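Possible translation initiation inhibitor (Rhodopseudomonas palustris, PDB 3LME) is of unknown function but belongs to the YjgF-like family of small alpha-beta proteins and assembles as a trimer of identical chains. Local coordinates at residues A71-L76 and G124-P129; R53-N58 and A120-T125; V80-K85 and V108-A113. The protein carries 1 engineered substitution. All blocks are in the same frame, centred on the assembly; numbering follows the deposited sequence.

Contact 1: residues A71-L76 and G124-P129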
loop_
_atom_site.group_PDB
_atom_site.type_symbol
_atom_site.label_atom_id
_atom_site.label_comp_id
_atom_site.label_asym_id
_atom_site.label_seq_id
_atom_site.Cartn_x
_atom_site.Cartn_y
_atom_site.Cartn_z
ATOM N N ALA A 71 -6.971 17.897 -1.118
ATOM C CA ALA A 71 -7.610 17.720 -2.442
ATOM C C ALA A 71 -6.639 17.041 -3.437
ATOM O O ALA A 71 -7.005 16.701 -4.564
ATOM C CB ALA A 71 -8.133 19.084 -2.986
ATOM N N ASP A 72 -5.399 16.856 -2.989
ATOM C CA ASP A 72 -4.357 16.191 -3.749
ATOM C C ASP A 72 -4.212 14.714 -3.411
ATOM O O ASP A 72 -3.265 14.100 -3.900
ATOM C CB ASP A 72 -3.005 16.891 -3.512
ATOM C CG ASP A 72 -3.029 18.370 -3.911
ATOM O OD1 ASP A 72 -3.888 18.722 -4.728
ATOM O OD2 ASP A 72 -2.203 19.180 -3.417
ATOM N N ALA A 73 -5.096 14.132 -2.589
ATOM C CA ALA A 73 -4.916 12.725 -2.169
ATOM C C ALA A 73 -5.229 11.754 -3.294
ATOM O O ALA A 73 -6.314 11.789 -3.825
ATOM C CB ALA A 73 -5.754 12.405 -0.990
ATOM N N VAL A 74 -4.285 10.903 -3.685
ATOM C CA VAL A 74 -4.588 9.873 -4.696
ATOM C C VAL A 74 -4.816 8.503 -4.091
ATOM O O VAL A 74 -5.396 7.657 -4.747
ATOM C CB VAL A 74 -3.556 9.766 -5.824
ATOM C CG1 VAL A 74 -3.471 11.077 -6.595
ATOM C CG2 VAL A 74 -2.213 9.411 -5.278
ATOM N N ARG A 75 -4.374 8.271 -2.857
ATOM C CA ARG A 75 -4.722 7.017 -2.188
ATOM C C ARG A 75 -4.637 7.109 -0.688
ATOM O O ARG A 75 -3.658 7.629 -0.155
ATOM C CB ARG A 75 -3.839 5.842 -2.649
ATOM C CG ARG A 75 -4.303 4.497 -2.114
ATOM C CD ARG A 75 -3.220 3.411 -2.284
ATOM N NE ARG A 75 -3.003 3.091 -3.690
ATOM C CZ ARG A 75 -3.904 2.500 -4.469
ATOM N NH1 ARG A 75 -3.629 2.277 -5.752
ATOM N NH2 ARG A 75 -5.079 2.148 -3.975
ATOM N N LEU A 76 -5.646 6.560 -0.020
ATOM C CA LEU A 76 -5.644 6.450 1.420
ATOM C C LEU A 76 -5.798 4.987 1.791
ATOM O O LEU A 76 -6.740 4.337 1.341
ATOM C CB LEU A 76 -6.800 7.260 2.003
ATOM C CG LEU A 76 -6.808 8.777 1.768
ATOM C CD1 LEU A 76 -7.996 9.384 2.451
ATOM C CD2 LEU A 76 -5.546 9.401 2.312
ATOM N N GLY A 124 -1.047 7.791 3.318
ATOM C CA GLY A 124 -1.552 8.769 2.390
ATOM C C GLY A 124 -0.520 9.019 1.343
ATOM O O GLY A 124 0.661 9.116 1.662
ATOM N N THR A 125 -0.982 9.112 0.097
ATOM C CA THR A 125 -0.164 9.430 -1.083
ATOM C C THR A 125 -0.838 10.565 -1.861
ATOM O O THR A 125 -2.030 10.519 -2.131
ATOM C CB THR A 125 -0.007 8.188 -1.964
ATOM O OG1 THR A 125 0.440 7.115 -1.140
ATOM C CG2 THR A 125 0.991 8.414 -3.091
ATOM N N PHE A 126 -0.070 11.599 -2.177
ATOM C CA PHE A 126 -0.631 12.816 -2.754
ATOM C C PHE A 126 0.067 13.166 -4.072
ATOM O O PHE A 126 1.255 12.860 -4.273
ATOM C CB PHE A 126 -0.499 13.981 -1.778
ATOM C CG PHE A 126 -1.229 13.785 -0.463
ATOM C CD1 PHE A 126 -0.740 12.912 0.514
ATOM C CD2 PHE A 126 -2.363 14.512 -0.177
ATOM C CE1 PHE A 126 -1.405 12.748 1.717
ATOM C CE2 PHE A 126 -3.030 14.358 1.025
ATOM C CZ PHE A 126 -2.562 13.474 1.976
ATOM N N TYR A 127 -0.683 13.808 -4.968
ATOM C CA TYR A 127 -0.160 14.312 -6.230
ATOM C C TYR A 127 -0.287 15.790 -6.165
ATOM O O TYR A 127 -1.417 16.285 -6.167
ATOM C CB TYR A 127 -1.038 13.852 -7.367
ATOM C CG TYR A 127 -0.613 14.315 -8.732
ATOM C CD1 TYR A 127 0.668 14.041 -9.217
ATOM C CD2 TYR A 127 -1.510 14.968 -9.570
ATOM C CE1 TYR A 127 1.062 14.435 -10.498
ATOM C CE2 TYR A 127 -1.145 15.361 -10.846
ATOM C CZ TYR A 127 0.154 15.096 -11.309
ATOM O OH TYR A 127 0.526 15.496 -12.576
ATOM N N ALA A 128 0.842 16.496 -6.131
ATOM C CA ALA A 128 0.822 17.935 -5.980
ATOM C C ALA A 128 1.857 18.623 -6.866
ATOM O O ALA A 128 2.867 19.114 -6.353
ATOM C CB ALA A 128 1.071 18.275 -4.535
ATOM N N PRO A 129 1.618 18.690 -8.197
ATOM C CA PRO A 129 2.636 19.224 -9.123
ATOM C C PRO A 129 3.173 20.578 -8.683
ATOM O O PRO A 129 2.428 21.373 -8.123
ATOM C CB PRO A 129 1.862 19.395 -10.424
ATOM C CG PRO A 129 0.817 18.408 -10.367
ATOM C CD PRO A 129 0.385 18.323 -8.915
#

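Contact 2: residues R53-N58 and A120-T125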
loop_
_atom_site.group_PDB
_atom_site.type_symbol
_atom_site.label_atom_id
_atom_site.label_comp_id
_atom_site.label_asym_id
_atom_site.label_seq_id
_atom_site.Cartn_x
_atom_site.Cartn_y
_atom_site.Cartn_z
ATOM N N ARG A 53 -9.858 11.664 13.866
ATOM C CA ARG A 53 -9.688 13.044 13.347
ATOM C C ARG A 53 -8.208 13.458 13.462
ATOM O O ARG A 53 -7.616 13.982 12.508
ATOM C CB ARG A 53 -10.633 14.051 14.034
ATOM C CG ARG A 53 -10.466 15.533 13.619
ATOM C CD ARG A 53 -10.481 15.715 12.073
ATOM N NE ARG A 53 -10.335 17.097 11.547
ATOM C CZ ARG A 53 -11.349 17.940 11.319
ATOM N NH1 ARG A 53 -12.584 17.574 11.611
ATOM N NH2 ARG A 53 -11.128 19.153 10.808
ATOM N N ARG A 54 -7.605 13.143 14.601
ATOM C CA ARG A 54 -6.228 13.504 14.839
ATOM C C ARG A 54 -5.249 12.751 13.953
ATOM O O ARG A 54 -4.200 13.288 13.587
ATOM C CB ARG A 54 -5.873 13.296 16.304
ATOM C CG ARG A 54 -4.528 13.878 16.725
ATOM C CD ARG A 54 -4.595 15.356 16.588
ATOM N NE ARG A 54 -3.636 15.978 17.486
ATOM C CZ ARG A 54 -3.936 16.517 18.662
ATOM N NH1 ARG A 54 -5.182 16.512 19.115
ATOM N NH2 ARG A 54 -2.961 17.056 19.390
ATOM N N MET A 55 -5.570 11.500 13.633
ATOM C CA MET A 55 -4.790 10.719 12.673
ATOM C C MET A 55 -4.829 11.417 11.311
ATOM O O MET A 55 -3.779 11.641 10.689
ATOM C CB MET A 55 -5.337 9.304 12.584
ATOM C CG MET A 55 -4.704 8.399 11.518
ATOM S SD MET A 55 -5.527 6.792 11.517
ATOM C CE MET A 55 -7.103 7.235 10.747
ATOM N N PHE A 56 -6.028 11.813 10.876
ATOM C CA PHE A 56 -6.146 12.556 9.621
ATOM C C PHE A 56 -5.411 13.908 9.622
ATOM O O PHE A 56 -4.675 14.216 8.668
ATOM C CB PHE A 56 -7.593 12.733 9.245
ATOM C CG PHE A 56 -8.179 11.554 8.564
ATOM C CD1 PHE A 56 -7.973 11.351 7.223
ATOM C CD2 PHE A 56 -8.947 10.642 9.268
ATOM C CE1 PHE A 56 -8.537 10.261 6.582
ATOM C CE2 PHE A 56 -9.518 9.514 8.633
ATOM C CZ PHE A 56 -9.312 9.326 7.305
ATOM N N ASP A 57 -5.587 14.694 10.693
ATOM C CA ASP A 57 -4.887 15.961 10.831
ATOM C C ASP A 57 -3.351 15.758 10.813
ATOM O O ASP A 57 -2.635 16.494 10.115
ATOM C CB ASP A 57 -5.310 16.690 12.106
ATOM C CG ASP A 57 -6.773 17.204 12.079
ATOM O OD1 ASP A 57 -7.432 17.302 11.007
ATOM O OD2 ASP A 57 -7.266 17.547 13.178
ATOM N N ASN A 58 -2.825 14.783 11.554
ATOM C CA ASN A 58 -1.398 14.565 11.486
ATOM C C ASN A 58 -0.938 14.302 10.055
ATOM O O ASN A 58 0.081 14.851 9.625
ATOM C CB ASN A 58 -0.960 13.398 12.355
ATOM C CG ASN A 58 -0.937 13.721 13.820
ATOM O OD1 ASN A 58 -1.004 12.832 14.652
ATOM N ND2 ASN A 58 -0.830 14.978 14.148
ATOM N N ALA A 120 -6.137 2.762 14.801
ATOM C CA ALA A 120 -6.165 3.125 13.395
ATOM C C ALA A 120 -4.853 3.756 12.983
ATOM O O ALA A 120 -4.282 4.563 13.719
ATOM C CB ALA A 120 -7.319 4.071 13.097
ATOM N N GLU A 121 -4.380 3.382 11.804
ATOM C CA GLU A 121 -3.203 3.993 11.231
ATOM C C GLU A 121 -3.510 4.211 9.752
ATOM O O GLU A 121 -4.280 3.443 9.172
ATOM C CB GLU A 121 -2.023 3.061 11.421
ATOM C CG GLU A 121 -0.685 3.629 11.019
ATOM C CD GLU A 121 0.463 2.818 11.585
ATOM O OE1 GLU A 121 1.608 3.014 11.139
ATOM O OE2 GLU A 121 0.227 1.979 12.488
ATOM N N ILE A 122 -2.947 5.261 9.153
ATOM C CA ILE A 122 -3.305 5.602 7.780
ATOM C C ILE A 122 -2.094 5.866 6.923
ATOM O O ILE A 122 -1.128 6.389 7.412
ATOM C CB ILE A 122 -4.344 6.783 7.700
ATOM C CG1 ILE A 122 -4.802 7.033 6.254
ATOM C CG2 ILE A 122 -3.777 8.092 8.260
ATOM C CD1 ILE A 122 -6.100 7.799 6.138
ATOM N N ASP A 123 -2.166 5.473 5.654
ATOM C CA ASP A 123 -1.144 5.757 4.635
ATOM C C ASP A 123 -1.695 6.655 3.543
ATOM O O ASP A 123 -2.681 6.307 2.900
ATOM C CB ASP A 123 -0.694 4.482 3.953
ATOM C CG ASP A 123 0.205 3.661 4.809
ATOM O OD1 ASP A 123 0.571 4.149 5.911
ATOM O OD2 ASP A 123 0.545 2.528 4.375
ATOM N N GLY A 124 -1.047 7.791 3.318
ATOM C CA GLY A 124 -1.552 8.769 2.390
ATOM C C GLY A 124 -0.520 9.019 1.343
ATOM O O GLY A 124 0.661 9.116 1.662
ATOM N N THR A 125 -0.982 9.112 0.097
ATOM C CA THR A 125 -0.164 9.430 -1.083
ATOM C C THR A 125 -0.838 10.565 -1.861
ATOM O O THR A 125 -2.030 10.519 -2.131
ATOM C CB THR A 125 -0.007 8.188 -1.964
ATOM O OG1 THR A 125 0.440 7.115 -1.140
ATOM C CG2 THR A 125 0.991 8.414 -3.091
#

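Contact 3: residues V80-K85 and V108-A113. With SO4 (sulfate ion), chain N.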
loop_
_atom_site.group_PDB
_atom_site.type_symbol
_atom_site.label_atom_id
_atom_site.label_comp_id
_atom_site.label_asym_id
_atom_site.label_seq_id
_atom_site.Cartn_x
_atom_site.Cartn_y
_atom_site.Cartn_z
ATOM N N VAL A 80 -7.414 -0.372 10.470
ATOM C CA VAL A 80 -8.048 -0.245 11.751
ATOM C C VAL A 80 -8.125 -1.611 12.446
ATOM O O VAL A 80 -7.786 -2.660 11.891
ATOM C CB VAL A 80 -9.472 0.371 11.639
ATOM C CG1 VAL A 80 -9.461 1.590 10.758
ATOM C CG2 VAL A 80 -10.465 -0.657 11.118
ATOM N N THR A 81 -8.620 -1.564 13.670
ATOM C CA THR A 81 -8.524 -2.640 14.604
ATOM C C THR A 81 -9.837 -3.405 14.703
ATOM O O THR A 81 -9.853 -4.579 15.134
ATOM C CB THR A 81 -8.021 -2.059 15.934
ATOM O OG1 THR A 81 -6.694 -2.536 16.122
ATOM C CG2 THR A 81 -8.919 -2.405 17.158
ATOM N N ASP A 82 -10.917 -2.737 14.275
ATOM C CA ASP A 82 -12.267 -3.285 14.257
ATOM C C ASP A 82 -13.017 -2.550 13.147
ATOM O O ASP A 82 -13.611 -1.515 13.358
ATOM C CB ASP A 82 -12.925 -3.102 15.637
ATOM C CG ASP A 82 -14.340 -3.722 15.742
ATOM O OD1 ASP A 82 -14.926 -4.202 14.734
ATOM O OD2 ASP A 82 -14.876 -3.710 16.871
ATOM N N VAL A 83 -12.974 -3.087 11.942
ATOM C CA VAL A 83 -13.649 -2.456 10.817
ATOM C C VAL A 83 -15.141 -2.229 11.098
ATOM O O VAL A 83 -15.665 -1.159 10.841
ATOM C CB VAL A 83 -13.363 -3.211 9.471
ATOM C CG1 VAL A 83 -14.116 -4.540 9.386
ATOM C CG2 VAL A 83 -13.671 -2.331 8.280
ATOM N N ALA A 84 -15.820 -3.213 11.663
ATOM C CA ALA A 84 -17.228 -3.029 11.983
ATOM C C ALA A 84 -17.438 -1.755 12.829
ATOM O O ALA A 84 -18.403 -1.027 12.628
ATOM C CB ALA A 84 -17.785 -4.263 12.686
ATOM N N LYS A 85 -16.518 -1.486 13.751
ATOM C CA LYS A 85 -16.674 -0.397 14.701
ATOM C C LYS A 85 -16.230 0.967 14.166
ATOM O O LYS A 85 -16.909 1.969 14.389
ATOM C CB LYS A 85 -15.914 -0.717 16.002
ATOM C CG LYS A 85 -16.203 0.276 17.158
ATOM C CD LYS A 85 -15.934 -0.316 18.533
ATOM C CE LYS A 85 -15.607 0.802 19.528
ATOM N NZ LYS A 85 -15.236 0.287 20.892
ATOM N N VAL A 108 -10.059 0.366 3.272
ATOM C CA VAL A 108 -10.142 0.181 4.738
ATOM C C VAL A 108 -10.054 -1.306 5.134
ATOM O O VAL A 108 -10.957 -2.081 4.844
ATOM C CB VAL A 108 -11.484 0.786 5.350
ATOM C CG1 VAL A 108 -11.564 0.564 6.842
ATOM C CG2 VAL A 108 -11.641 2.290 5.070
ATOM N N LEU A 109 -8.984 -1.714 5.809
ATOM C CA LEU A 109 -8.868 -3.128 6.243
ATOM C C LEU A 109 -8.773 -3.262 7.741
ATOM O O LEU A 109 -8.256 -2.368 8.407
ATOM C CB LEU A 109 -7.633 -3.803 5.654
ATOM C CG LEU A 109 -7.138 -3.193 4.358
ATOM C CD1 LEU A 109 -5.659 -3.075 4.466
ATOM C CD2 LEU A 109 -7.550 -4.022 3.169
ATOM N N GLN A 110 -9.261 -4.384 8.262
ATOM C CA GLN A 110 -9.028 -4.728 9.661
ATOM C C GLN A 110 -7.678 -5.402 9.794
ATOM O O GLN A 110 -7.220 -6.080 8.882
ATOM C CB GLN A 110 -10.122 -5.632 10.195
ATOM C CG GLN A 110 -10.163 -5.733 11.694
ATOM C CD GLN A 110 -11.358 -6.544 12.162
ATOM O OE1 GLN A 110 -12.513 -6.170 11.910
ATOM N NE2 GLN A 110 -11.088 -7.679 12.829
ATOM N N VAL A 111 -7.047 -5.235 10.941
ATOM C CA VAL A 111 -5.693 -5.716 11.126
ATOM C C VAL A 111 -5.572 -6.048 12.624
ATOM O O VAL A 111 -6.343 -5.526 13.413
ATOM C CB VAL A 111 -4.734 -4.641 10.562
ATOM C CG1 VAL A 111 -3.972 -3.911 11.640
ATOM C CG2 VAL A 111 -3.821 -5.242 9.531
ATOM N N PRO A 112 -4.673 -6.959 13.034
ATOM C CA PRO A 112 -4.753 -7.285 14.476
ATOM C C PRO A 112 -4.041 -6.302 15.414
ATOM O O PRO A 112 -4.566 -5.990 16.474
ATOM C CB PRO A 112 -4.100 -8.679 14.566
ATOM C CG PRO A 112 -3.983 -9.166 13.139
ATOM C CD PRO A 112 -3.804 -7.914 12.329
ATOM N N ALA A 113 -2.862 -5.815 15.044
ATOM C CA ALA A 113 -2.132 -4.901 15.932
ATOM C C ALA A 113 -1.501 -3.728 15.178
ATOM O O ALA A 113 -1.138 -3.864 14.000
ATOM C CB ALA A 113 -1.076 -5.659 16.757
HETATM S S SO4 N . -13.397 -0.709 1.866
HETATM O O1 SO4 N . -11.984 -0.949 2.122
HETATM O O2 SO4 N . -13.552 0.265 0.756
HETATM O O3 SO4 N . -14.070 -1.966 1.556
HETATM O O4 SO4 N . -14.033 -0.158 3.069
#

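Contact 1: residues A71-L76 and G124-P129
Val74 N and Arg75 N converge on the carbonyl oxygen of Thr125. The first bond is firm, Val74 N donating to Thr125 O at 2.8 Å; the second is weak, Arg75 N lying 3.3 Å from Thr125 O. Two consecutive residues facing one, with Val74 at a helix-like psi of -19°, define a classic beta bulge, and the register duly slips by one between the pairs Ala73–Phe126 and Arg75–Thr125. Two further backbone bonds join the segments: Thr125 N donates to Arg75 O at 3.1 Å and Tyr127 N to Asp72 O at 2.8 Å. Asp72 O also receives a CA-H contact from Phe126.

With CG anti to its carbonyl carbon (chi1 -59°), the Asp72 carboxylate lies beside Ala128, OD2 being 3.6 Å from Ala128 CB, but its hydrogen bond comes from Thr69 N. The guanidinium of Arg75 leads away and donates to Thr125 OG1, Gly124 O and Ile31 O, all of the second subunit; Thr125 OG1 in turn takes a weak bond from Arg75 of the third subunit.

The side chains of Val74 and Tyr127 cross obliquely, with Val74 CG1 3.8 Å from Tyr127 CB, while Ala73 CB meets Phe126 CE2 at 3.9 Å. On the face of Ala73, Leu76 and Phe126, helix 48-64 packs on Leu76 (Met59) and Phe126 (Leu60, Ala63), Pro104 meets Ala73 and Leu76, and strands 28-35 and 106-110 flank the pair within the sheet.

Contact 2: residues R53-N58 and A120-T125
Met55 reaches from its helix to Ala120 and Ile122 on the strand. Its CB already points toward the strand, and the chain leaves it fully extended, CG anti to the backbone N (chi1 175°). Met55 CG meets the CG2 methyl of Ile122 at 3.4 Å. SD comes next, against the carbonyl group of Ala120, with Met55 SD 3.6 Å from Ala120 CB. The Met55 chain then bends at chi3 (73°), which brings Met55 CE to 3.9 Å from Ala120 CB and also close to CB of Ile122.

The axes of the two segments pass 8.8 Å apart and cross at -27°, a helix lying nearly along the strand. This is helix-on-sheet packing of the YjgF-like fold: helix 48-64 lies over a central strand of the mixed sheet, with alternate residues Ala120 and Ile122 pointing into the interface and Glu121 away from it.

The other branch of Ile122, extended with CG1 anti to the backbone N, carries Ile122 CD1 to the Phe56 ring, 3.5 Å from Phe56 CE1 and nearly as close to CZ. The two side chains cross at about a right angle, and Phe56 continues onto Val93 and Ile97 of helix 83-98, while Ile122 also touches Val78 and Met34 on the neighbouring strands.

Contact 3: residues V80-K85 and V108-A113
Gln110 sends its CG anti to the backbone N (chi1 -164°) and runs extended to CD, and the turn of the amide brings OE1 to Val83 N. At chi1 74° Val83 holds CG1 between its backbone N and carbonyl carbon, by the glutamine oxygen, and CG2 anti to the N, against Val108. Val83 N donates to Gln110 OE1 at 3.1 Å, approaching it tilted from the carbonyl plane. The methyl beside this bond is close as well, Val83 CG1 being 3.4 Å from Gln110 OE1. On the other branch, Val83 CG2 is 3.9 Å from Val108 CG1. Val83 opens helix 83-98, so the amide oxygen accepts from the first turn's backbone, a position where the helix dipole would probably favour it. Asp82, the N-cap, contributes a weak bond of its own, with Lys85 N 3.3 Å from Asp82 OD1.

Backbone pairing joins the same two segments. Val80 N donates to Leu109 O at 3.0 Å, and Val111 N gives a weak bond to Val80 O at 2.8 Å, fixing Val80 and Gln110 as a parallel bridge.

At the start of the 108-113 segment Val108 N is hydrogen-bonded to sulfate O1 at 2.6 Å. His35 of the second subunit binds the same ion, probably taken up from the crystallisation liquor, and this puts it between two subunits. Gln110 packs on Ala113 of the second subunit, and Pro112 meets Pro112 of both other copies. Strand 73-80, helix 83-98 and strand 106-110 form a beta-alpha-beta crossover, whose two parallel strands and helix start are joined here next to the trimer interface.

How the contacts relate
From the N terminus, helix 48-64 supplies 53-58 to contact 2. The chain then passes through 71-76 of contact 1 and, where that strand ends at Val80 and leads into helix 83-98, 80-85 of contact 3. The shortest loop closes first: 108-113 returns to 80-85, nested inside both larger loops. Strand 120-127 and the residues after it then close contacts 2 and 1. Contact 1 opens inside the loop of contact 2, and both end on the same stretch, sharing Gly124 and Thr125. Contacts 1 and 3 pair strands of one mixed sheet, and contact 2 seats helix 48-64 on it. Leu76 touches Ile122 and Phe56, joining contacts 1 and 2; Val80 touches Ala120, joining contacts 2 and 3.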